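Local coordinates for protein exopolygalacturonate lyase (Vibrio vulnificus, PDB 5A29) that probably cleaves pectic polysaccharides by beta-elimination as a family 2 polysaccharide lyase, and carries a bound manganese ion, at residues Lys52-Leu57 with Asp139-Glu144; Ser82-Gln87 with Phe128-His133; His153-His158 with Gly237-Tyr242; Met193-Ser198 with Leu231-Ala236. One frame throughout, in Å; residues are numbered along the deposited sequence.

Interaction 1 (Lys52-Leu57 with Asp139-Glu144)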
# COMPACT_ATOMS: atom_id res chain seq x y z
N LYS A 52 31.59 -3.22 3.61
CA LYS A 52 31.45 -3.35 5.07
C LYS A 52 30.33 -4.30 5.38
O LYS A 52 29.17 -4.02 5.11
CB LYS A 52 31.14 -1.99 5.71
CG LYS A 52 30.71 -2.11 7.15
CD LYS A 52 31.31 -1.05 8.03
CE LYS A 52 31.55 -1.66 9.40
NZ LYS A 52 32.34 -0.77 10.29
N THR A 53 30.63 -5.44 5.98
CA THR A 53 29.58 -6.45 5.98
C THR A 53 28.86 -6.35 7.31
O THR A 53 29.51 -6.23 8.34
CB THR A 53 30.12 -7.85 5.68
OG1 THR A 53 31.40 -7.97 6.33
CG2 THR A 53 30.28 -8.09 4.14
N THR A 54 27.53 -6.26 7.25
CA THR A 54 26.67 -6.11 8.45
C THR A 54 25.42 -6.94 8.08
O THR A 54 25.31 -7.39 6.95
CB THR A 54 26.18 -4.63 8.71
OG1 THR A 54 25.37 -4.16 7.60
CG2 THR A 54 27.34 -3.62 8.85
N PRO A 55 24.49 -7.12 9.03
CA PRO A 55 23.23 -7.75 8.62
C PRO A 55 22.34 -6.93 7.66
O PRO A 55 21.38 -7.50 7.13
CB PRO A 55 22.52 -7.98 9.93
CG PRO A 55 23.63 -8.08 10.94
CD PRO A 55 24.62 -7.05 10.49
N LEU A 56 22.63 -5.64 7.43
CA LEU A 56 21.74 -4.86 6.57
C LEU A 56 21.64 -5.44 5.16
O LEU A 56 22.61 -6.02 4.63
CB LEU A 56 22.15 -3.39 6.51
CG LEU A 56 22.15 -2.51 7.76
CD1 LEU A 56 22.56 -1.13 7.23
CD2 LEU A 56 20.78 -2.52 8.42
N LEU A 57 20.53 -5.18 4.48
CA LEU A 57 20.31 -5.65 3.12
C LEU A 57 20.19 -4.48 2.18
O LEU A 57 19.64 -3.44 2.54
CB LEU A 57 19.00 -6.46 3.06
CG LEU A 57 19.03 -7.90 3.55
CD1 LEU A 57 17.62 -8.44 3.49
CD2 LEU A 57 19.89 -8.77 2.63
N ASP A 139 27.19 0.64 2.43
CA ASP A 139 28.66 0.49 2.49
C ASP A 139 29.30 1.31 3.61
O ASP A 139 30.34 0.92 4.12
CB ASP A 139 29.28 0.94 1.19
CG ASP A 139 28.80 0.14 0.02
OD1 ASP A 139 28.52 -1.07 0.19
OD2 ASP A 139 28.66 0.71 -1.07
N THR A 140 28.73 2.46 3.96
CA THR A 140 29.39 3.31 4.98
C THR A 140 28.61 3.38 6.28
O THR A 140 29.17 3.74 7.31
CB THR A 140 29.67 4.74 4.50
OG1 THR A 140 28.44 5.39 4.20
CG2 THR A 140 30.56 4.79 3.28
N LEU A 141 27.34 2.96 6.26
CA LEU A 141 26.42 3.07 7.42
C LEU A 141 26.06 4.51 7.81
O LEU A 141 25.41 4.73 8.81
CB LEU A 141 26.86 2.28 8.65
CG LEU A 141 27.36 0.86 8.38
CD1 LEU A 141 27.77 0.29 9.72
CD2 LEU A 141 26.30 -0.02 7.71
N GLU A 142 26.44 5.48 6.99
CA GLU A 142 26.01 6.86 7.18
C GLU A 142 24.53 6.97 6.77
O GLU A 142 24.08 6.23 5.87
CB GLU A 142 26.85 7.75 6.28
CG GLU A 142 28.31 7.84 6.72
CD GLU A 142 29.22 8.31 5.60
OE1 GLU A 142 29.00 7.94 4.41
OE2 GLU A 142 30.18 9.05 5.92
N LEU A 143 23.79 7.92 7.37
CA LEU A 143 22.45 8.27 6.88
C LEU A 143 22.51 8.99 5.57
O LEU A 143 23.44 9.79 5.34
CB LEU A 143 21.70 9.14 7.88
CG LEU A 143 21.69 8.47 9.24
CD1 LEU A 143 20.92 9.38 10.19
CD2 LEU A 143 21.13 7.04 9.22
N GLU A 144 21.53 8.73 4.70
CA GLU A 144 21.45 9.43 3.44
C GLU A 144 20.14 10.18 3.33
O GLU A 144 19.13 9.69 3.83
CB GLU A 144 21.57 8.43 2.26
CG GLU A 144 22.93 7.69 2.24
CD GLU A 144 24.07 8.59 1.74
OE1 GLU A 144 23.80 9.61 1.04
OE2 GLU A 144 25.23 8.22 2.00
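Lys52 and Asp139 bring the two backbones together, their CA atoms 5.4 Å apart, and from there the irregular segment 52-57 and the turn that leads into strand 143-144 diverge. Leu141 closes the gap between them. Its backbone has positive phi (66°), and the side chain leaves this turn toward the other segment, where its two methyls divide the work. CD2 touches both Thr54 CG2 and Leu56 CD1, each 3.9 Å away; CD1, the other branch, also touches Thr54 CG2 and lies 4.1 Å from Lys52 CD. Thr54 and Leu141 approach tip to tip, methyl against methyl, whereas the lysine chain passes Leu141 at about a right angle and touches it with CD. Nearer the backbone, Lys52 CB sits 3.4 Å from Asp139 O.

The torsion of Thr54 (chi1 62°) sorts its two branches: CG2 goes to the leucine, while OG1 turns back to accept from Leu56 N at 3.1 Å, forming an ST turn that ties Thr54 to Leu56 within their own segment. Tyr116 of helix 105-120 packs on both Thr54 and Leu141, and the carboxylate of Asp139 is held by Ser49 and Thr80. Across the two segments the contact is therefore a small apolar cluster at the surface, with Thr54 OG1 engaged in its own ST turn and the Asp139 carboxylate turned to other partners.

Interaction 2 (Ser82-Gln87 with Phe128-His133). With MN (manganese (II) ion), chain C.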
# COMPACT_ATOMS: atom_id res chain seq x y z
N SER A 82 20.28 1.08 1.44
CA SER A 82 19.55 0.18 2.34
C SER A 82 18.37 0.94 3.03
O SER A 82 18.57 1.72 3.98
CB SER A 82 20.51 -0.34 3.39
OG SER A 82 19.90 -1.24 4.30
N ASN A 83 17.13 0.65 2.62
CA ASN A 83 15.94 1.37 3.16
C ASN A 83 15.01 0.31 3.70
O ASN A 83 14.34 -0.36 2.95
CB ASN A 83 15.30 2.17 2.02
CG ASN A 83 14.24 3.15 2.54
OD1 ASN A 83 13.60 2.89 3.54
ND2 ASN A 83 14.04 4.23 1.84
N PHE A 84 15.00 0.15 5.03
CA PHE A 84 14.27 -0.88 5.71
C PHE A 84 12.77 -0.77 5.45
O PHE A 84 12.10 -1.82 5.48
CB PHE A 84 14.58 -0.82 7.23
CG PHE A 84 14.12 -2.01 8.03
CD1 PHE A 84 14.50 -3.32 7.70
CD2 PHE A 84 13.33 -1.82 9.16
CE1 PHE A 84 14.14 -4.41 8.47
CE2 PHE A 84 12.93 -2.89 9.94
CZ PHE A 84 13.36 -4.22 9.61
N ALA A 85 12.26 0.43 5.09
CA ALA A 85 10.83 0.60 4.75
C ALA A 85 10.44 -0.12 3.41
O ALA A 85 9.27 -0.38 3.13
CB ALA A 85 10.49 2.09 4.65
N ASN A 86 11.46 -0.41 2.57
CA ASN A 86 11.28 -1.07 1.27
C ASN A 86 11.61 -2.60 1.34
O ASN A 86 11.94 -3.20 0.30
CB ASN A 86 12.24 -0.43 0.22
CG ASN A 86 11.93 1.05 -0.02
OD1 ASN A 86 10.91 1.55 0.43
ND2 ASN A 86 12.82 1.76 -0.72
N GLN A 87 11.69 -3.16 2.54
CA GLN A 87 12.14 -4.55 2.73
C GLN A 87 11.18 -5.30 3.59
O GLN A 87 11.42 -6.44 3.94
CB GLN A 87 13.51 -4.58 3.40
CG GLN A 87 14.54 -3.81 2.54
CD GLN A 87 15.89 -3.70 3.24
OE1 GLN A 87 16.13 -4.31 4.29
NE2 GLN A 87 16.77 -2.90 2.67
N PHE A 128 12.24 5.59 12.94
CA PHE A 128 13.26 4.87 12.18
C PHE A 128 13.85 5.75 11.13
O PHE A 128 13.13 6.52 10.40
CB PHE A 128 12.66 3.60 11.48
CG PHE A 128 12.09 2.58 12.42
CD1 PHE A 128 12.24 2.69 13.80
CD2 PHE A 128 11.45 1.44 11.90
CE1 PHE A 128 11.72 1.73 14.65
CE2 PHE A 128 10.92 0.47 12.74
CZ PHE A 128 11.06 0.60 14.13
N TYR A 129 15.13 5.51 10.83
CA TYR A 129 15.72 6.08 9.61
C TYR A 129 15.41 5.24 8.37
O TYR A 129 16.20 4.37 7.98
CB TYR A 129 17.24 6.24 9.72
CG TYR A 129 17.65 7.21 10.87
CD1 TYR A 129 17.23 8.54 10.86
CD2 TYR A 129 18.48 6.77 11.93
CE1 TYR A 129 17.60 9.43 11.89
CE2 TYR A 129 18.86 7.65 12.98
CZ TYR A 129 18.42 8.97 12.92
OH TYR A 129 18.77 9.89 13.89
N TRP A 130 14.33 5.59 7.68
CA TRP A 130 13.82 4.80 6.54
C TRP A 130 12.76 5.66 5.83
O TRP A 130 12.54 6.84 6.20
CB TRP A 130 13.23 3.45 7.02
CG TRP A 130 11.91 3.58 7.79
CD1 TRP A 130 11.28 4.75 8.18
CD2 TRP A 130 11.09 2.52 8.26
NE1 TRP A 130 10.08 4.45 8.80
CE2 TRP A 130 9.97 3.10 8.93
CE3 TRP A 130 11.18 1.12 8.18
CZ2 TRP A 130 8.96 2.33 9.48
CZ3 TRP A 130 10.18 0.36 8.77
CH2 TRP A 130 9.08 0.97 9.40
N GLY A 131 12.15 5.11 4.77
CA GLY A 131 11.00 5.77 4.15
C GLY A 131 11.36 6.57 2.93
O GLY A 131 12.43 6.39 2.32
N GLY A 132 10.44 7.42 2.54
CA GLY A 132 10.51 8.10 1.24
C GLY A 132 11.68 9.07 1.05
O GLY A 132 12.06 9.37 -0.10
N HIS A 133 12.24 9.59 2.14
CA HIS A 133 13.26 10.68 2.05
C HIS A 133 14.38 10.41 3.00
O HIS A 133 15.13 11.34 3.37
CB HIS A 133 12.65 12.05 2.43
CG HIS A 133 11.62 12.58 1.49
ND1 HIS A 133 11.78 12.64 0.13
CD2 HIS A 133 10.40 13.11 1.74
CE1 HIS A 133 10.71 13.19 -0.43
NE2 HIS A 133 9.85 13.48 0.54
MN MN C . 7.81 14.02 0.32
O HOH W 1 16.66 2.14 6.31
O HOH W 2 7.71 12.64 -1.46
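Asn83 reaches across to the backbone of Gly131, and its side chain can be followed outward from CB. With CG anti to the backbone N (chi1 -169°), the amide is carried to the other segment, where CG lies 3.6 Å from Gly131 N. The amide then grips one glycine by both of its backbone polar atoms. OD1 accepts from Gly131 N at 2.9 Å, in the carbonyl plane and on a lone pair, and also lies 3.5 Å from Trp130 CB; ND2 donates to Gly131 O at 2.7 Å, with that oxygen almost exactly in the amide plane. OD1 also takes the N-H of Ala85, tilted from the carbonyl plane, in an Asx turn that shapes the start of the short 3-10 segment 84-85. Two donors on OD1 and one acceptor for ND2 fix the rotation of the amide.

This join links the loop after strand 78-82 to the loop that delivers His133, whose NE2 binds the manganese ion at 2.1 Å. Beside the Asn83-Gly131 bonds, the Trp130 ring is packed on opposite faces: Ala85 CB stands 3.4 Å above one and Phe128 CD2 above the other, both offset toward the rim. Phe84 meets the same indole obliquely, CD2 to Trp130 CE3 at 3.8 Å, and stacks in turn with Phe117 of helix 105-120. A water accepts from Phe84 N and donates to Ser82 O and Tyr129 O, 2.8 Å from the latter.

Interaction 3 (His153-His158 with Gly237-Tyr242). With MN (manganese (II) ion), chain C; SRT (S,R meso-tartaric acid), chain R; EDO (1,2-ethanediol), chain E; EDO (1,2-ethanediol), chain H.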
# COMPACT_ATOMS: atom_id res chain seq x y z
N HIS A 153 11.16 11.90 7.92
CA HIS A 153 10.49 10.59 7.95
C HIS A 153 9.21 10.69 7.12
O HIS A 153 8.31 11.48 7.49
CB HIS A 153 10.13 10.28 9.41
CG HIS A 153 9.33 9.02 9.60
ND1 HIS A 153 7.95 9.01 9.66
CD2 HIS A 153 9.73 7.73 9.76
CE1 HIS A 153 7.53 7.76 9.82
NE2 HIS A 153 8.60 6.97 9.92
N GLU A 154 9.10 9.91 6.01
CA GLU A 154 7.92 9.94 5.17
C GLU A 154 7.44 8.48 4.88
O GLU A 154 8.22 7.68 4.35
CB GLU A 154 8.23 10.60 3.84
CG GLU A 154 7.10 10.51 2.78
CD GLU A 154 7.39 11.31 1.53
OE1 GLU A 154 7.44 12.57 1.63
OE2 GLU A 154 7.51 10.74 0.36
N LEU A 155 6.18 8.19 5.15
CA LEU A 155 5.50 6.96 4.73
C LEU A 155 4.28 7.31 3.89
O LEU A 155 3.73 8.44 3.94
CB LEU A 155 5.06 6.13 5.94
CG LEU A 155 6.11 5.67 6.96
CD1 LEU A 155 5.43 4.71 7.90
CD2 LEU A 155 7.23 4.98 6.21
N LYS A 156 3.84 6.34 3.10
CA LYS A 156 2.69 6.53 2.24
C LYS A 156 2.16 5.14 1.88
O LYS A 156 2.65 4.54 0.91
CB LYS A 156 3.09 7.30 0.96
CG LYS A 156 1.91 7.70 0.05
CD LYS A 156 2.47 8.20 -1.31
CE LYS A 156 1.36 8.51 -2.32
NZ LYS A 156 1.87 9.15 -3.59
N ASN A 157 1.17 4.66 2.63
CA ASN A 157 0.63 3.29 2.48
C ASN A 157 1.79 2.26 2.52
O ASN A 157 1.86 1.35 1.67
CB ASN A 157 -0.18 3.10 1.19
CG ASN A 157 -1.52 3.81 1.24
OD1 ASN A 157 -1.94 4.29 2.32
ND2 ASN A 157 -2.18 3.92 0.09
N HIS A 158 2.70 2.42 3.50
CA HIS A 158 3.84 1.47 3.65
C HIS A 158 3.45 0.22 4.41
O HIS A 158 3.91 -0.88 4.06
CB HIS A 158 4.99 2.10 4.36
CG HIS A 158 5.93 2.85 3.46
ND1 HIS A 158 5.61 4.08 2.90
CD2 HIS A 158 7.21 2.59 3.08
CE1 HIS A 158 6.64 4.52 2.18
NE2 HIS A 158 7.63 3.65 2.30
N GLY A 237 -3.79 8.76 6.17
CA GLY A 237 -4.57 8.39 7.35
C GLY A 237 -4.45 6.86 7.55
O GLY A 237 -4.41 6.38 8.68
N SER A 238 -4.37 6.09 6.44
CA SER A 238 -4.51 4.63 6.53
C SER A 238 -3.31 4.06 7.35
O SER A 238 -3.51 3.20 8.20
CB SER A 238 -4.56 4.00 5.06
OG SER A 238 -4.81 2.57 5.21
N ASP A 239 -2.07 4.51 7.13
CA ASP A 239 -0.91 3.95 7.92
C ASP A 239 -1.07 4.35 9.39
O ASP A 239 -0.68 3.61 10.29
CB ASP A 239 0.40 4.61 7.47
CG ASP A 239 1.26 3.70 6.53
OD1 ASP A 239 1.47 2.48 6.79
OD2 ASP A 239 1.78 4.26 5.59
N LEU A 240 -1.52 5.58 9.65
CA LEU A 240 -1.73 5.96 11.07
C LEU A 240 -2.75 5.13 11.81
O LEU A 240 -2.50 4.72 12.94
CB LEU A 240 -2.10 7.47 11.18
CG LEU A 240 -0.86 8.35 10.87
CD1 LEU A 240 -1.32 9.79 10.58
CD2 LEU A 240 0.22 8.35 11.98
N ILE A 241 -3.85 4.84 11.14
CA ILE A 241 -4.96 4.03 11.69
C ILE A 241 -4.40 2.61 11.95
O ILE A 241 -4.56 2.08 13.04
CB ILE A 241 -6.13 3.93 10.69
CG1 ILE A 241 -6.91 5.29 10.60
CG2 ILE A 241 -7.13 2.90 11.09
CD1 ILE A 241 -7.65 5.46 9.32
N TYR A 242 -3.71 2.06 10.94
CA TYR A 242 -3.13 0.72 11.05
C TYR A 242 -2.18 0.66 12.28
O TYR A 242 -2.25 -0.30 13.07
CB TYR A 242 -2.42 0.31 9.71
CG TYR A 242 -1.76 -1.09 9.80
CD1 TYR A 242 -2.50 -2.23 10.17
CD2 TYR A 242 -0.42 -1.25 9.43
CE1 TYR A 242 -1.88 -3.48 10.24
CE2 TYR A 242 0.20 -2.50 9.51
CZ TYR A 242 -0.53 -3.60 9.89
OH TYR A 242 0.13 -4.82 10.05
MN MN C . 7.81 14.02 0.32
O1 SRT R . 1.70 7.67 -5.71
O11 SRT R . 1.68 5.96 -4.38
C1 SRT R . 1.47 6.48 -5.50
C2 SRT R . 0.85 5.69 -6.65
O2 SRT R . 1.75 5.05 -7.52
C3 SRT R . -0.26 4.79 -6.12
O3 SRT R . -1.25 5.75 -5.72
C4 SRT R . -0.68 3.80 -7.18
O4 SRT R . -0.13 2.68 -7.07
O41 SRT R . -1.44 4.11 -8.16
C1 EDO E . 1.26 9.87 7.78
O1 EDO E . 0.99 8.53 7.32
C2 EDO E . 1.93 10.53 6.58
O2 EDO E . 3.27 9.95 6.40
C1 EDO H . 2.97 -3.80 3.60
O1 EDO H . 2.24 -5.01 3.20
C2 EDO H . 4.48 -3.84 3.92
O2 EDO H . 5.37 -3.07 3.06
O HOH W 2 7.71 12.64 -1.46
O HOH W 3 -1.43 5.87 4.68
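The manganese site and a tartrate pocket both draw on segment 153-158, and this contact fastens that segment to helix 234-250 through Asp239. The Asp239 carboxylate faces the bend at Asn157, a residue with positive phi (52°). Asp239 OD2 accepts from His158 N at 2.9 Å, on the syn side and 19° out of the carboxylate plane. Asn157 N is nearly as close to OD2, but its angle is too poor for a hydrogen bond. The other oxygen, OD1, takes the N-H of Tyr159, so the carboxylate holds successive backbone amides of the bend. A water adds a second link, donating to Asn157 OD1 and accepting from Asp239 N.

Within the loop, His158 ND1 accepts from Lys156 N at 2.9 Å near the ring plane, while Leu155 CD2 sits 3.7 Å above the centre of one face of the imidazole. On the same segment, Glu154 and Lys156 serve different sites. Glu154 binds manganese through OE1 at 2.0 Å, and its OE2 receives a hydrogen bond from a water that is itself a metal ligand. Lys156, extended throughout, donates from NZ to tartrate O1 at 2.6 Å; Lys333 also hydrogen-bonds this tartrate.

Helix 170-184 packs on Leu155 and Asp239 through Phe180, while helix 331-349 lies against Asn157 and Ser238.

Interaction 4 (Met193-Ser198 with Leu231-Ala236). With MN (manganese (II) ion), chain C; SRT (S,R meso-tartaric acid), chain Q; SRT (S,R meso-tartaric acid), chain D; EDO (1,2-ethanediol), chain G.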
# COMPACT_ATOMS: atom_id res chain seq x y z
N MET A 193 -2.56 15.92 8.80
CA MET A 193 -1.37 15.03 8.92
C MET A 193 -0.31 15.51 7.98
O MET A 193 -0.59 15.66 6.79
CB MET A 193 -1.77 13.60 8.48
CG MET A 193 -2.80 13.09 9.51
SD MET A 193 -3.65 11.55 9.00
CE MET A 193 -4.91 12.11 7.86
N GLY A 194 0.89 15.77 8.50
CA GLY A 194 2.01 16.22 7.67
C GLY A 194 2.60 14.94 7.06
O GLY A 194 2.50 13.86 7.63
N ARG A 195 3.18 15.05 5.89
CA ARG A 195 3.87 13.93 5.23
C ARG A 195 5.31 13.86 5.69
O ARG A 195 5.93 12.82 5.62
CB ARG A 195 3.87 14.18 3.72
CG ARG A 195 4.33 12.95 2.91
CD ARG A 195 3.36 11.77 3.10
NE ARG A 195 2.03 12.08 2.52
CZ ARG A 195 1.06 11.16 2.41
NH1 ARG A 195 1.30 9.89 2.81
NH2 ARG A 195 -0.08 11.49 1.82
N HIS A 196 5.89 14.99 6.09
CA HIS A 196 7.33 15.02 6.31
C HIS A 196 7.65 15.11 7.78
O HIS A 196 7.72 16.21 8.32
CB HIS A 196 7.93 16.19 5.55
CG HIS A 196 7.91 16.01 4.08
ND1 HIS A 196 8.05 17.05 3.20
CD2 HIS A 196 7.73 14.89 3.33
CE1 HIS A 196 8.01 16.57 1.95
NE2 HIS A 196 7.83 15.27 2.02
N GLY A 197 7.81 13.98 8.45
CA GLY A 197 7.95 13.96 9.91
C GLY A 197 9.36 14.34 10.35
O GLY A 197 10.40 13.93 9.71
N SER A 198 9.44 15.15 11.41
CA SER A 198 10.77 15.67 11.77
C SER A 198 11.53 14.71 12.68
O SER A 198 10.98 14.25 13.69
CB SER A 198 10.65 17.03 12.53
OG SER A 198 11.98 17.36 12.91
N LEU A 231 -5.34 18.36 5.05
CA LEU A 231 -4.30 17.30 4.95
C LEU A 231 -4.82 15.97 5.55
O LEU A 231 -4.31 15.50 6.54
CB LEU A 231 -3.01 17.75 5.60
CG LEU A 231 -2.45 19.08 5.03
CD1 LEU A 231 -1.20 19.56 5.79
CD2 LEU A 231 -2.14 18.87 3.52
N THR A 232 -5.89 15.45 4.99
CA THR A 232 -6.52 14.29 5.59
C THR A 232 -6.68 13.17 4.52
O THR A 232 -7.56 12.34 4.60
CB THR A 232 -7.92 14.64 6.20
OG1 THR A 232 -8.69 15.33 5.20
CG2 THR A 232 -7.73 15.64 7.39
N PHE A 233 -5.76 13.15 3.56
CA PHE A 233 -5.84 12.14 2.48
C PHE A 233 -5.77 10.74 3.14
O PHE A 233 -4.95 10.53 4.01
CB PHE A 233 -4.52 12.25 1.65
CG PHE A 233 -4.15 13.68 1.30
CD1 PHE A 233 -5.01 14.44 0.50
CD2 PHE A 233 -3.07 14.28 1.88
CE1 PHE A 233 -4.73 15.79 0.23
CE2 PHE A 233 -2.76 15.63 1.61
CZ PHE A 233 -3.57 16.37 0.76
N ILE A 234 -6.52 9.79 2.60
CA ILE A 234 -6.55 8.41 3.12
C ILE A 234 -5.20 7.73 2.89
O ILE A 234 -4.86 6.80 3.63
CB ILE A 234 -7.76 7.65 2.55
CG1 ILE A 234 -7.96 6.27 3.25
CG2 ILE A 234 -7.59 7.33 1.01
CD1 ILE A 234 -8.25 6.26 4.74
N ASN A 235 -4.37 8.23 1.95
CA ASN A 235 -3.03 7.62 1.79
C ASN A 235 -2.01 8.20 2.77
O ASN A 235 -0.84 7.89 2.66
CB ASN A 235 -2.53 7.65 0.32
CG ASN A 235 -2.12 9.07 -0.14
OD1 ASN A 235 -2.28 10.06 0.62
ND2 ASN A 235 -1.51 9.15 -1.33
N ALA A 236 -2.49 8.96 3.78
CA ALA A 236 -1.72 9.31 4.99
C ALA A 236 -2.45 8.68 6.18
O ALA A 236 -1.83 8.20 7.10
CB ALA A 236 -1.73 10.85 5.20
MN MN C . 7.81 14.02 0.32
O1 SRT Q . -0.72 20.81 0.44
O11 SRT Q . -0.02 21.45 -1.59
C1 SRT Q . -0.25 20.59 -0.72
C2 SRT Q . 0.14 19.23 -1.22
O2 SRT Q . 1.54 19.12 -1.43
C3 SRT Q . -0.54 17.99 -0.71
O3 SRT Q . -1.38 17.99 -1.85
C4 SRT Q . 0.38 16.75 -0.82
O4 SRT Q . 0.24 16.05 -1.86
O41 SRT Q . 1.23 16.52 0.11
O1 SRT D . -11.15 6.23 2.54
O11 SRT D . -13.30 6.57 2.64
C1 SRT D . -12.30 5.87 2.88
C2 SRT D . -12.35 4.60 3.72
O2 SRT D . -12.71 5.11 4.95
C3 SRT D . -13.30 3.42 3.42
O3 SRT D . -14.24 3.68 2.41
C4 SRT D . -12.66 2.09 3.05
O4 SRT D . -13.26 1.12 3.58
O41 SRT D . -11.61 2.01 2.32
C1 EDO G . 4.78 18.51 5.86
O1 EDO G . 4.92 17.61 6.99
C2 EDO G . 4.27 17.83 4.59
O2 EDO G . 2.81 17.73 4.53
O HOH W 2 7.71 12.64 -1.46
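Met193 and Arg195, with Ala236 opposite them, carry most of this contact. The methionine is fixed at its backbone, where Met193 N donates to Leu231 O at 2.9 Å. Its side chain then bends at chi3 (-80°), bringing CE to 3.5 Å from Thr232 CA, while SD passes near the backbone of Ala236.

Arg195 turns twice, at chi2 and chi3, and presents its guanidinium end-on to Asn235. NH1 donates to Asn235 O at 2.9 Å in a nearly straight bond (177°), and NH2 to the side-chain OD1, also at 2.9 Å. Both acceptors lie near the guanidinium plane, yet both nitrogens stand above the carbonyl planes they meet; the guanidinium is almost perpendicular (89°) to the Asn235 side-chain amide. Ala236 CB lies over one face of the guanidinium, 3.8 Å from NH2. NH1 also donates to Leu155 O, and the side chain packs on Glu154; the next residue, His196, binds manganese through NE2 at 2.1 Å.

The loop following helix 170-184 is thus pinned to the start of helix 234-250 and to the residues leading into it, with helix 259-272 touching Met193 through Tyr270 and helix 331-349 packing on Asn235 through Ser334.

Overall arrangement
The four contacts run from the rim of the fold to its metal centre. Interaction 1 is a surface contact of aliphatic groups, away from the annotated sites; interaction 2, nested within its loop in sequence, is buried and joined to it by bonds from Ser82 and Gln87 to Leu57 O. Interactions 2, 3 and 4 each supply one manganese ligand, His133, Glu154 and His196, on irregular segments. Interactions 3 and 4 both anchor such a segment on helix 234-250, their centres about 8 Å apart, the first buried and the second partly so. The crossing bonds differ: side-chain amide to backbone in interaction 2, carboxylate to backbone in 3, guanidinium to asparagine in 4, with apolar packing beside them in 2 and 4.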